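Local atomic coordinates of leucine-rich repeat protein (Bacteroides thetaiotaomicron, PDB entry 4ECN), a protein that is of unknown function but, as an extracellular leucine-rich repeat protein that also carries DUF4458 domains, probably binds other proteins. Residues V209-G214 / F244-N249; T215-A220 / S238-S243; K350-G355 / Q445-L450; S441-R446 / V467-A472. All blocks are in the same frame, centred on the assembly; numbering follows the deposited sequence.

Interaction 1: residues V209-G214 / F244-N249; sequences VWLPAG and FTVIDN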
# COMPACT_ATOMS: atom_id res chain seq x y z
N VAL A 209 -16.18 43.31 12.02
CA VAL A 209 -16.44 41.89 11.82
C VAL A 209 -17.17 41.39 13.05
O VAL A 209 -17.14 42.07 14.06
CB VAL A 209 -15.16 41.08 11.51
CG1 VAL A 209 -14.44 41.64 10.29
CG2 VAL A 209 -14.21 40.99 12.70
N TRP A 210 -17.88 40.26 12.95
CA TRP A 210 -18.62 39.68 14.07
C TRP A 210 -17.88 38.50 14.65
O TRP A 210 -17.81 37.45 13.99
CB TRP A 210 -20.05 39.25 13.66
CG TRP A 210 -21.04 40.37 13.55
CD1 TRP A 210 -21.98 40.73 14.47
CD2 TRP A 210 -21.19 41.27 12.45
NE1 TRP A 210 -22.68 41.83 14.03
CE2 TRP A 210 -22.22 42.18 12.79
CE3 TRP A 210 -20.54 41.41 11.21
CZ2 TRP A 210 -22.62 43.21 11.93
CZ3 TRP A 210 -20.93 42.44 10.36
CH2 TRP A 210 -21.96 43.32 10.72
N LEU A 211 -17.35 38.66 15.87
CA LEU A 211 -16.65 37.59 16.60
C LEU A 211 -17.42 37.17 17.85
O LEU A 211 -17.97 38.04 18.52
CB LEU A 211 -15.24 38.03 17.02
CG LEU A 211 -14.18 38.23 15.96
CD1 LEU A 211 -12.91 38.73 16.60
CD2 LEU A 211 -13.87 36.95 15.20
N PRO A 212 -17.42 35.89 18.26
CA PRO A 212 -18.07 35.56 19.55
C PRO A 212 -17.35 36.28 20.71
O PRO A 212 -16.14 36.52 20.63
CB PRO A 212 -17.94 34.03 19.65
CG PRO A 212 -17.51 33.56 18.30
CD PRO A 212 -16.82 34.70 17.62
N ALA A 213 -18.09 36.66 21.77
CA ALA A 213 -17.46 37.31 22.92
C ALA A 213 -16.40 36.40 23.53
O ALA A 213 -16.61 35.20 23.69
CB ALA A 213 -18.51 37.69 23.96
N GLY A 214 -15.25 36.99 23.81
CA GLY A 214 -14.11 36.29 24.38
C GLY A 214 -12.85 37.09 24.19
O GLY A 214 -12.89 38.23 23.72
N PHE A 244 -6.84 41.26 22.73
CA PHE A 244 -8.01 42.12 22.72
C PHE A 244 -9.18 41.31 23.23
O PHE A 244 -9.14 40.08 23.19
CB PHE A 244 -8.26 42.72 21.34
CG PHE A 244 -8.55 41.76 20.22
CD1 PHE A 244 -7.52 41.21 19.46
CD2 PHE A 244 -9.86 41.48 19.84
CE1 PHE A 244 -7.80 40.37 18.39
CE2 PHE A 244 -10.14 40.64 18.76
CZ PHE A 244 -9.10 40.11 18.03
N THR A 245 -10.21 41.99 23.73
CA THR A 245 -11.35 41.28 24.28
C THR A 245 -12.63 41.77 23.58
O THR A 245 -12.79 42.97 23.38
CB THR A 245 -11.38 41.48 25.81
OG1 THR A 245 -10.08 41.18 26.36
CG2 THR A 245 -12.45 40.66 26.51
N VAL A 246 -13.52 40.83 23.21
CA VAL A 246 -14.82 41.11 22.57
C VAL A 246 -15.91 41.00 23.64
O VAL A 246 -15.96 40.01 24.38
CB VAL A 246 -15.09 40.16 21.37
CG1 VAL A 246 -16.46 40.40 20.78
CG2 VAL A 246 -14.01 40.30 20.30
N ILE A 247 -16.77 42.03 23.71
CA ILE A 247 -17.88 42.10 24.67
C ILE A 247 -19.18 41.92 23.91
O ILE A 247 -19.31 42.49 22.83
CB ILE A 247 -17.86 43.44 25.48
CG1 ILE A 247 -16.45 43.80 26.06
CG2 ILE A 247 -18.96 43.51 26.53
CD1 ILE A 247 -15.78 42.78 26.99
N ASP A 248 -20.15 41.19 24.50
CA ASP A 248 -21.47 40.92 23.93
C ASP A 248 -22.21 42.22 23.54
O ASP A 248 -22.32 43.16 24.34
CB ASP A 248 -22.34 40.13 24.93
CG ASP A 248 -23.73 39.70 24.45
OD1 ASP A 248 -23.93 39.59 23.21
OD2 ASP A 248 -24.59 39.38 25.30
N ASN A 249 -22.69 42.25 22.26
CA ASN A 249 -23.47 43.30 21.58
C ASN A 249 -22.76 44.70 21.63
O ASN A 249 -23.40 45.72 21.37
CB ASN A 249 -24.91 43.38 22.15
CG ASN A 249 -25.71 42.08 22.03
OD1 ASN A 249 -25.44 41.18 21.20
ND2 ASN A 249 -26.75 41.94 22.86
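Val246 holds CG1 anti to its backbone N (chi1 177°), which lays it against the Leu211 carbonyl and leaves CG2 facing the Leu211 side chain, whose CG stands anti to its carbonyl carbon and carries CD1 across to meet it. The two strands belong to the second DUF4458 region, whose curled antiparallel-rich sheet is consistent with the transthyretin clan. Residues 209-212 run at nearly a right angle to 244-246 and do not pair with them; only after the chain turns at Ala213 does Gly214, opening strand 214-227, form an antiparallel hydrogen-bonded pair with Val246. Val246 N gives a nearly straight bond of 2.7 Å to Gly214 O. The return bond, from Gly214 N to Val246 O, is longer at 3.2 Å and bent to 140° at the hydrogen. That same carbonyl oxygen also takes a CA-H...O contact from Ala213 CA at 3.4 Å, and the Ala213 methyl rests beside it.

On the side of the pair where Leu211 lies, the contact is apolar. Leu211 CD1 reaches the rim of the Phe244 ring in the ring plane, 4.0 Å from CE2, and the same methyl lies 4.2 Å from Val246 CG2. The Leu211 side chain runs across both partners at about a right angle. Val133 of strand 130-139 and residues of strand 214-227 close in on Phe244 and Val246, while Leu211 also touches Tyr216, so this cluster ties several strands together. CG1 of Val246 sits 3.6 Å from Leu211 O. On the exposed margin, Thr245 CG2 comes within 3.7 Å of Gly214 O.

Interaction 2: residues T215-A220 / S238-S243; sequences TYQVVA and SVRGES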
# COMPACT_ATOMS: atom_id res chain seq x y z
N THR A 215 -11.71 36.49 24.56
CA THR A 215 -10.40 37.13 24.44
C THR A 215 -9.67 36.45 23.29
O THR A 215 -9.71 35.23 23.14
CB THR A 215 -9.65 37.08 25.77
OG1 THR A 215 -10.43 37.77 26.75
CG2 THR A 215 -8.25 37.71 25.70
N TYR A 216 -9.05 37.28 22.46
CA TYR A 216 -8.34 36.84 21.27
C TYR A 216 -6.97 37.44 21.15
O TYR A 216 -6.65 38.42 21.81
CB TYR A 216 -9.13 37.27 20.02
CG TYR A 216 -10.50 36.66 19.90
CD1 TYR A 216 -11.58 37.17 20.63
CD2 TYR A 216 -10.76 35.65 18.98
CE1 TYR A 216 -12.85 36.62 20.52
CE2 TYR A 216 -12.03 35.10 18.85
CZ TYR A 216 -13.07 35.59 19.62
OH TYR A 216 -14.32 35.04 19.49
N GLN A 217 -6.21 36.90 20.19
CA GLN A 217 -4.94 37.39 19.69
C GLN A 217 -4.87 37.14 18.19
O GLN A 217 -5.30 36.07 17.74
CB GLN A 217 -3.75 36.73 20.39
CG GLN A 217 -3.44 37.23 21.78
CD GLN A 217 -2.21 36.52 22.27
OE1 GLN A 217 -2.26 35.35 22.68
NE2 GLN A 217 -1.06 37.19 22.14
N VAL A 218 -4.32 38.10 17.42
CA VAL A 218 -4.09 37.87 16.00
C VAL A 218 -2.88 36.92 15.94
O VAL A 218 -1.87 37.18 16.59
CB VAL A 218 -3.93 39.17 15.17
CG1 VAL A 218 -3.52 38.86 13.73
CG2 VAL A 218 -5.24 39.96 15.17
N VAL A 219 -3.03 35.78 15.25
CA VAL A 219 -1.99 34.75 15.20
C VAL A 219 -1.37 34.61 13.77
O VAL A 219 -0.36 33.92 13.60
CB VAL A 219 -2.53 33.38 15.72
CG1 VAL A 219 -2.86 33.46 17.21
CG2 VAL A 219 -3.72 32.86 14.92
N ALA A 220 -1.94 35.31 12.77
CA ALA A 220 -1.40 35.28 11.40
C ALA A 220 -2.07 36.32 10.50
O ALA A 220 -3.23 36.69 10.73
CB ALA A 220 -1.58 33.90 10.78
N SER A 238 3.32 34.43 10.69
CA SER A 238 2.77 33.88 11.92
C SER A 238 3.19 34.84 13.02
O SER A 238 4.38 35.16 13.13
CB SER A 238 3.22 32.45 12.18
OG SER A 238 2.46 31.89 13.24
N VAL A 239 2.21 35.40 13.72
CA VAL A 239 2.46 36.41 14.74
C VAL A 239 1.68 36.09 16.02
O VAL A 239 1.01 35.06 16.13
CB VAL A 239 2.11 37.83 14.20
CG1 VAL A 239 3.09 38.29 13.12
CG2 VAL A 239 0.66 37.92 13.71
N ARG A 240 1.80 37.01 17.00
CA ARG A 240 1.11 37.07 18.28
C ARG A 240 0.83 38.54 18.58
O ARG A 240 1.65 39.23 19.18
CB ARG A 240 1.90 36.38 19.41
CG ARG A 240 1.84 34.85 19.42
CD ARG A 240 0.43 34.32 19.68
NE ARG A 240 0.40 32.87 19.88
CZ ARG A 240 0.39 31.97 18.89
NH1 ARG A 240 0.47 32.37 17.62
NH2 ARG A 240 0.34 30.68 19.17
N GLY A 241 -0.28 39.02 18.06
CA GLY A 241 -0.74 40.38 18.26
C GLY A 241 -1.19 40.56 19.69
O GLY A 241 -1.52 39.59 20.38
N GLU A 242 -1.19 41.81 20.15
CA GLU A 242 -1.61 42.17 21.50
C GLU A 242 -3.07 41.75 21.72
O GLU A 242 -3.91 41.94 20.84
CB GLU A 242 -1.41 43.67 21.74
CG GLU A 242 0.05 44.04 21.91
CD GLU A 242 0.67 43.52 23.19
OE1 GLU A 242 0.27 43.99 24.28
OE2 GLU A 242 1.56 42.65 23.10
N SER A 243 -3.32 41.11 22.88
CA SER A 243 -4.61 40.55 23.29
C SER A 243 -5.70 41.59 23.32
O SER A 243 -5.50 42.69 23.82
CB SER A 243 -4.49 39.90 24.66
OG SER A 243 -3.19 39.38 24.85
O HOH W 1 -4.10 40.85 18.41
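Strand 215-220 and the connection 238-243 run roughly antiparallel, 160° apart end to end, and meet as a regular pair at Ala220 and Ser238, a non-hydrogen-bonded pair with CA atoms 4.4 Å apart. Here strand 214-227 of the DUF4458 sheet carries a classic beta bulge, in which Val219 and Ala220 both face Thr161 of strand 157-164. Beyond the pair, Val239 N bonds to Val219 O at 3.0 Å and Gly241 N to Val218 O at 2.8 Å; Ser238 OG adds a weak bond to Val219 O.

Among the side chains, Gln217 makes a bond to the facing backbone. Its chain is extended beyond CG (chi2 -177°), which carries the amide past Gly241 and lets NE2 donate to Gly241 O at 3.0 Å, with the oxygen close to the amide plane. The Arg240 chain crosses that of Gln217 at about a right angle. It bends at chi2 (-65°) and folds the guanidinium back over Val219, whose CG1 lies against one face, 3.5 Å from NH1. NH1 donates in the guanidinium plane to Val239 O and also forms a salt bridge with Glu307, which joins this connection to a loop later in the chain.

Val218 and Val239 touch through CG1 and CG2 on the side nearer strand 251-259. Where the backbones part, a water accepts from Val218 N at 2.9 Å and donates to Glu242 O at 2.7 Å.

Interaction 3: residues K350-G355 / Q445-L450; sequences KVLSFG and QRLTKL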
# COMPACT_ATOMS: atom_id res chain seq x y z
N LYS A 350 11.98 14.75 0.50
CA LYS A 350 12.87 13.62 0.31
C LYS A 350 12.09 12.34 -0.05
O LYS A 350 12.64 11.46 -0.72
CB LYS A 350 13.73 13.40 1.55
CG LYS A 350 14.87 14.41 1.63
CD LYS A 350 15.96 13.97 2.60
CE LYS A 350 17.29 14.66 2.37
NZ LYS A 350 17.91 14.26 1.07
N VAL A 351 10.83 12.23 0.38
CA VAL A 351 9.96 11.09 0.07
C VAL A 351 8.59 11.68 -0.33
O VAL A 351 8.10 12.58 0.32
CB VAL A 351 9.88 10.02 1.20
CG1 VAL A 351 11.21 9.29 1.34
CG2 VAL A 351 9.45 10.61 2.55
N LEU A 352 8.07 11.26 -1.47
CA LEU A 352 6.82 11.76 -2.05
C LEU A 352 6.04 10.60 -2.59
O LEU A 352 6.57 9.81 -3.37
CB LEU A 352 7.11 12.81 -3.14
CG LEU A 352 5.93 13.35 -3.92
CD1 LEU A 352 4.93 14.06 -3.01
CD2 LEU A 352 6.41 14.29 -5.01
N SER A 353 4.77 10.50 -2.18
CA SER A 353 3.94 9.36 -2.50
C SER A 353 2.46 9.77 -2.79
O SER A 353 1.81 10.43 -1.97
CB SER A 353 4.02 8.41 -1.32
OG SER A 353 3.19 7.28 -1.50
N PHE A 354 1.94 9.39 -3.98
CA PHE A 354 0.57 9.66 -4.46
C PHE A 354 -0.31 8.40 -4.47
O PHE A 354 -1.52 8.47 -4.68
CB PHE A 354 0.63 10.25 -5.88
CG PHE A 354 1.42 11.53 -5.96
CD1 PHE A 354 0.88 12.74 -5.53
CD2 PHE A 354 2.71 11.53 -6.48
CE1 PHE A 354 1.61 13.92 -5.62
CE2 PHE A 354 3.43 12.73 -6.60
CZ PHE A 354 2.88 13.92 -6.16
N GLY A 355 0.34 7.27 -4.25
CA GLY A 355 -0.29 5.96 -4.22
C GLY A 355 0.72 4.90 -3.85
O GLY A 355 1.91 5.19 -3.83
N GLN A 445 10.48 18.30 -10.93
CA GLN A 445 11.87 18.50 -11.36
C GLN A 445 12.66 19.49 -10.48
O GLN A 445 13.86 19.68 -10.71
CB GLN A 445 11.89 19.05 -12.80
CG GLN A 445 11.70 18.02 -13.88
CD GLN A 445 11.53 18.68 -15.22
OE1 GLN A 445 10.47 19.21 -15.54
NE2 GLN A 445 12.57 18.64 -16.04
N ARG A 446 11.96 20.20 -9.57
CA ARG A 446 12.58 21.19 -8.69
C ARG A 446 12.93 20.56 -7.33
O ARG A 446 13.71 21.14 -6.58
CB ARG A 446 11.65 22.40 -8.53
CG ARG A 446 12.36 23.69 -8.09
CD ARG A 446 11.39 24.85 -7.96
NE ARG A 446 12.06 26.10 -7.59
CZ ARG A 446 11.97 26.70 -6.41
NH1 ARG A 446 11.19 26.20 -5.45
NH2 ARG A 446 12.62 27.84 -6.19
N LEU A 447 12.38 19.37 -7.03
CA LEU A 447 12.57 18.62 -5.78
C LEU A 447 13.83 17.78 -5.87
O LEU A 447 13.78 16.56 -6.01
CB LEU A 447 11.32 17.76 -5.53
CG LEU A 447 9.97 18.46 -5.64
CD1 LEU A 447 8.85 17.49 -5.43
CD2 LEU A 447 9.86 19.62 -4.66
N THR A 448 14.98 18.47 -5.85
CA THR A 448 16.32 17.90 -6.06
C THR A 448 16.77 16.96 -4.93
O THR A 448 17.62 16.10 -5.19
CB THR A 448 17.32 19.03 -6.25
OG1 THR A 448 17.22 19.95 -5.14
CG2 THR A 448 17.10 19.79 -7.56
N LYS A 449 16.19 17.08 -3.71
CA LYS A 449 16.57 16.22 -2.57
C LYS A 449 15.73 14.93 -2.51
O LYS A 449 15.98 14.09 -1.64
CB LYS A 449 16.45 16.98 -1.25
CG LYS A 449 17.51 18.05 -1.07
CD LYS A 449 17.52 18.62 0.34
CE LYS A 449 18.32 19.90 0.40
NZ LYS A 449 18.54 20.33 1.81
N LEU A 450 14.78 14.76 -3.46
CA LEU A 450 13.85 13.63 -3.56
C LEU A 450 14.62 12.34 -3.77
O LEU A 450 15.47 12.26 -4.66
CB LEU A 450 12.84 13.86 -4.69
CG LEU A 450 11.45 13.24 -4.55
CD1 LEU A 450 10.68 13.82 -3.38
CD2 LEU A 450 10.62 13.49 -5.80
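Leu352 packs tightly on Leu450 and Leu447, whereas Lys350, though it buries much surface against Lys449, is held at its end by weak polar contacts. From the strand 351-353, Leu352 points at the loop: its CB meets Leu450 CD1 at 3.7 Å, and its CD2 meets Leu447 CD1 at 4.0 Å. Leu352 and Leu447 cross at about a right angle, methyl against methyl. Leu450 starts out away from the strand, but with CG anti to its backbone N (chi1 -150°) the branch swings back and places CD1 over the Leu352 CB and close to the carbonyl carbon of Lys350. All three leucines are buried, and Leu328 of the neighbouring strand 325-329 packs on Leu352 as well.

This is the interior of a leucine-rich repeat solenoid. Strand 351-353 lies parallel to strand 452-456, and the loop that leads into the latter folds through an inverse gamma turn at Leu447 and a type I turn from Leu447 to Leu450, bringing the ends of its leucines into the interior.

Toward solvent the grip slackens. Lys350 runs out past the turn and bends at its last torsion (chi4 -68°), which brings NZ to within 3.3 Å of Lys449 O, a weak hydrogen bond. CG of Lys350 also passes 3.5 Å from that oxygen. NZ has long, weak ion pairs with Asp374 and Asp492 besides. Lys449 leads its own ammonium elsewhere, to a salt bridge with Glu348, and the two NZ atoms of Lys350 and Lys449 stay 6.1 Å apart.

Interaction 4: residues S441-R446 / V467-A472; sequences SKAIQR and VDWEDA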
# COMPACT_ATOMS: atom_id res chain seq x y z
N SER A 441 2.07 17.90 -12.15
CA SER A 441 2.88 19.08 -12.55
C SER A 441 4.34 18.72 -12.83
O SER A 441 4.88 17.87 -12.13
CB SER A 441 2.84 20.13 -11.45
OG SER A 441 3.77 21.17 -11.70
N LYS A 442 5.02 19.39 -13.79
CA LYS A 442 6.44 19.09 -14.02
C LYS A 442 7.35 19.76 -12.92
O LYS A 442 8.57 19.51 -12.91
CB LYS A 442 6.92 19.48 -15.44
CG LYS A 442 6.87 20.96 -15.81
CD LYS A 442 7.25 21.21 -17.28
CE LYS A 442 8.72 21.20 -17.62
NZ LYS A 442 9.40 22.46 -17.23
N ALA A 443 6.75 20.52 -11.95
CA ALA A 443 7.45 21.13 -10.82
C ALA A 443 8.20 20.07 -9.96
O ALA A 443 9.07 20.43 -9.16
CB ALA A 443 6.47 21.89 -9.96
N ILE A 444 7.89 18.78 -10.15
CA ILE A 444 8.53 17.63 -9.50
C ILE A 444 10.07 17.70 -9.78
O ILE A 444 10.86 17.30 -8.93
CB ILE A 444 7.85 16.31 -10.03
CG1 ILE A 444 6.37 16.22 -9.60
CG2 ILE A 444 8.56 15.02 -9.66
CD1 ILE A 444 6.09 16.36 -8.09
N GLN A 445 10.48 18.30 -10.93
CA GLN A 445 11.87 18.50 -11.36
C GLN A 445 12.66 19.49 -10.48
O GLN A 445 13.86 19.68 -10.71
CB GLN A 445 11.89 19.05 -12.80
CG GLN A 445 11.70 18.02 -13.88
CD GLN A 445 11.53 18.68 -15.22
OE1 GLN A 445 10.47 19.21 -15.54
NE2 GLN A 445 12.57 18.64 -16.04
N ARG A 446 11.96 20.20 -9.57
CA ARG A 446 12.58 21.19 -8.69
C ARG A 446 12.93 20.56 -7.33
O ARG A 446 13.71 21.14 -6.58
CB ARG A 446 11.65 22.40 -8.53
CG ARG A 446 12.36 23.69 -8.09
CD ARG A 446 11.39 24.85 -7.96
NE ARG A 446 12.06 26.10 -7.59
CZ ARG A 446 11.97 26.70 -6.41
NH1 ARG A 446 11.19 26.20 -5.45
NH2 ARG A 446 12.62 27.84 -6.19
N VAL A 467 5.12 16.28 -17.28
CA VAL A 467 5.49 16.70 -18.64
C VAL A 467 5.26 18.23 -18.80
O VAL A 467 6.02 18.89 -19.52
CB VAL A 467 4.67 15.87 -19.66
CG1 VAL A 467 4.83 16.37 -21.09
CG2 VAL A 467 5.02 14.39 -19.57
N ASP A 468 4.22 18.78 -18.14
CA ASP A 468 3.85 20.20 -18.26
C ASP A 468 3.49 20.88 -16.94
O ASP A 468 3.31 20.20 -15.93
CB ASP A 468 2.62 20.33 -19.18
CG ASP A 468 2.93 19.97 -20.61
OD1 ASP A 468 3.69 20.72 -21.26
OD2 ASP A 468 2.47 18.89 -21.05
N TRP A 469 3.36 22.22 -16.98
CA TRP A 469 2.85 22.96 -15.84
C TRP A 469 1.38 22.64 -15.66
O TRP A 469 0.66 22.49 -16.67
CB TRP A 469 3.05 24.48 -15.98
CG TRP A 469 4.44 24.98 -16.26
CD1 TRP A 469 4.81 25.83 -17.27
CD2 TRP A 469 5.62 24.73 -15.49
NE1 TRP A 469 6.14 26.13 -17.17
CE2 TRP A 469 6.67 25.46 -16.10
CE3 TRP A 469 5.90 23.98 -14.34
CZ2 TRP A 469 7.99 25.41 -15.63
CZ3 TRP A 469 7.20 23.93 -13.88
CH2 TRP A 469 8.23 24.62 -14.53
N GLU A 470 0.92 22.56 -14.41
CA GLU A 470 -0.50 22.32 -14.13
C GLU A 470 -1.29 23.57 -14.56
O GLU A 470 -2.43 23.44 -15.01
CB GLU A 470 -0.69 21.96 -12.66
CG GLU A 470 -2.11 21.63 -12.25
CD GLU A 470 -2.99 22.82 -11.90
OE1 GLU A 470 -2.46 23.85 -11.42
OE2 GLU A 470 -4.22 22.69 -12.07
N ASP A 471 -0.68 24.77 -14.45
CA ASP A 471 -1.19 26.07 -14.90
C ASP A 471 0.02 26.96 -15.16
O ASP A 471 0.70 27.40 -14.23
CB ASP A 471 -2.20 26.71 -13.91
CG ASP A 471 -2.73 28.10 -14.26
OD1 ASP A 471 -2.33 28.65 -15.31
OD2 ASP A 471 -3.53 28.64 -13.47
N ALA A 472 0.30 27.21 -16.45
CA ALA A 472 1.44 28.01 -16.90
C ALA A 472 1.38 29.46 -16.39
O ALA A 472 2.42 30.14 -16.39
CB ALA A 472 1.50 28.02 -18.42
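Lys442 and Trp469 make the aromatic part of this contact. Chi1 of Lys442 (63°) sets CG between the backbone N and the carbonyl carbon and lays it over one face of the indole, 3.8 Å from the centroid of the six-membered ring. Bends at chi3 and chi4, both close to -80°, then curl the chain back so that NZ returns to the same face, 4.0 Å from that centroid. One lysine thus gives both a CH-pi and a cation-pi contact. The indole is pinned by a hydrogen bond of NE1 to Glu481, and Ala477 and Tyr480 of helix 475-480 pack on it.

Hydrogen bonding starts at the backbone: Lys442 N donates to Asp468 O at 2.9 Å, arriving from above the carbonyl plane. Ser441 OG accepts from Ala443 N at 3.1 Å, an ST turn at the start of the 3-10 segment 442-446. The same hydroxyl bonds to OD1 of Asp341, which also takes Glu470 N, so one carboxylate gathers both segments. Glu470 turns its own carboxylate off to a salt bridge with Arg338.

Carbon contacts fill in. Ser441 CB and Glu470 CB meet at 4.2 Å, and Ala443 CB approaches Trp469 CZ3 at 4.5 Å. Lys442 CD makes a van der Waals contact of 3.5 Å with the carbonyl oxygen Val467 O.

The contact joins the loops that precede and follow strand 452-456 in the chain, within the leucine-rich repeat region. The electron-rich indole face would probably favour the charged ammonium of Lys442, holding a partly exposed lysine against the loop surface.

In the fold
Interactions 1 and 2 share the DUF4458 sheet, with strand 214-227 continuing from one to the other; they touch through a probable hydrogen bond of Phe244 O with Tyr216 N. Interactions 3 and 4 sit in the leucine-rich repeat region, share Gln445 and Arg446, and meet where Leu352 packs on Ile444; their centres lie about 35 to 45 Å from those of the first pair. Interaction 3 is the buried one, leucine on leucine with a weak lysine bond at its margin. The other three are partly buried: interactions 1 and 2 rest on backbone pairing, with apolar side chains in one and a glutamine amide and an arginine added in the other, whereas interaction 4 clasps loops through an indole face.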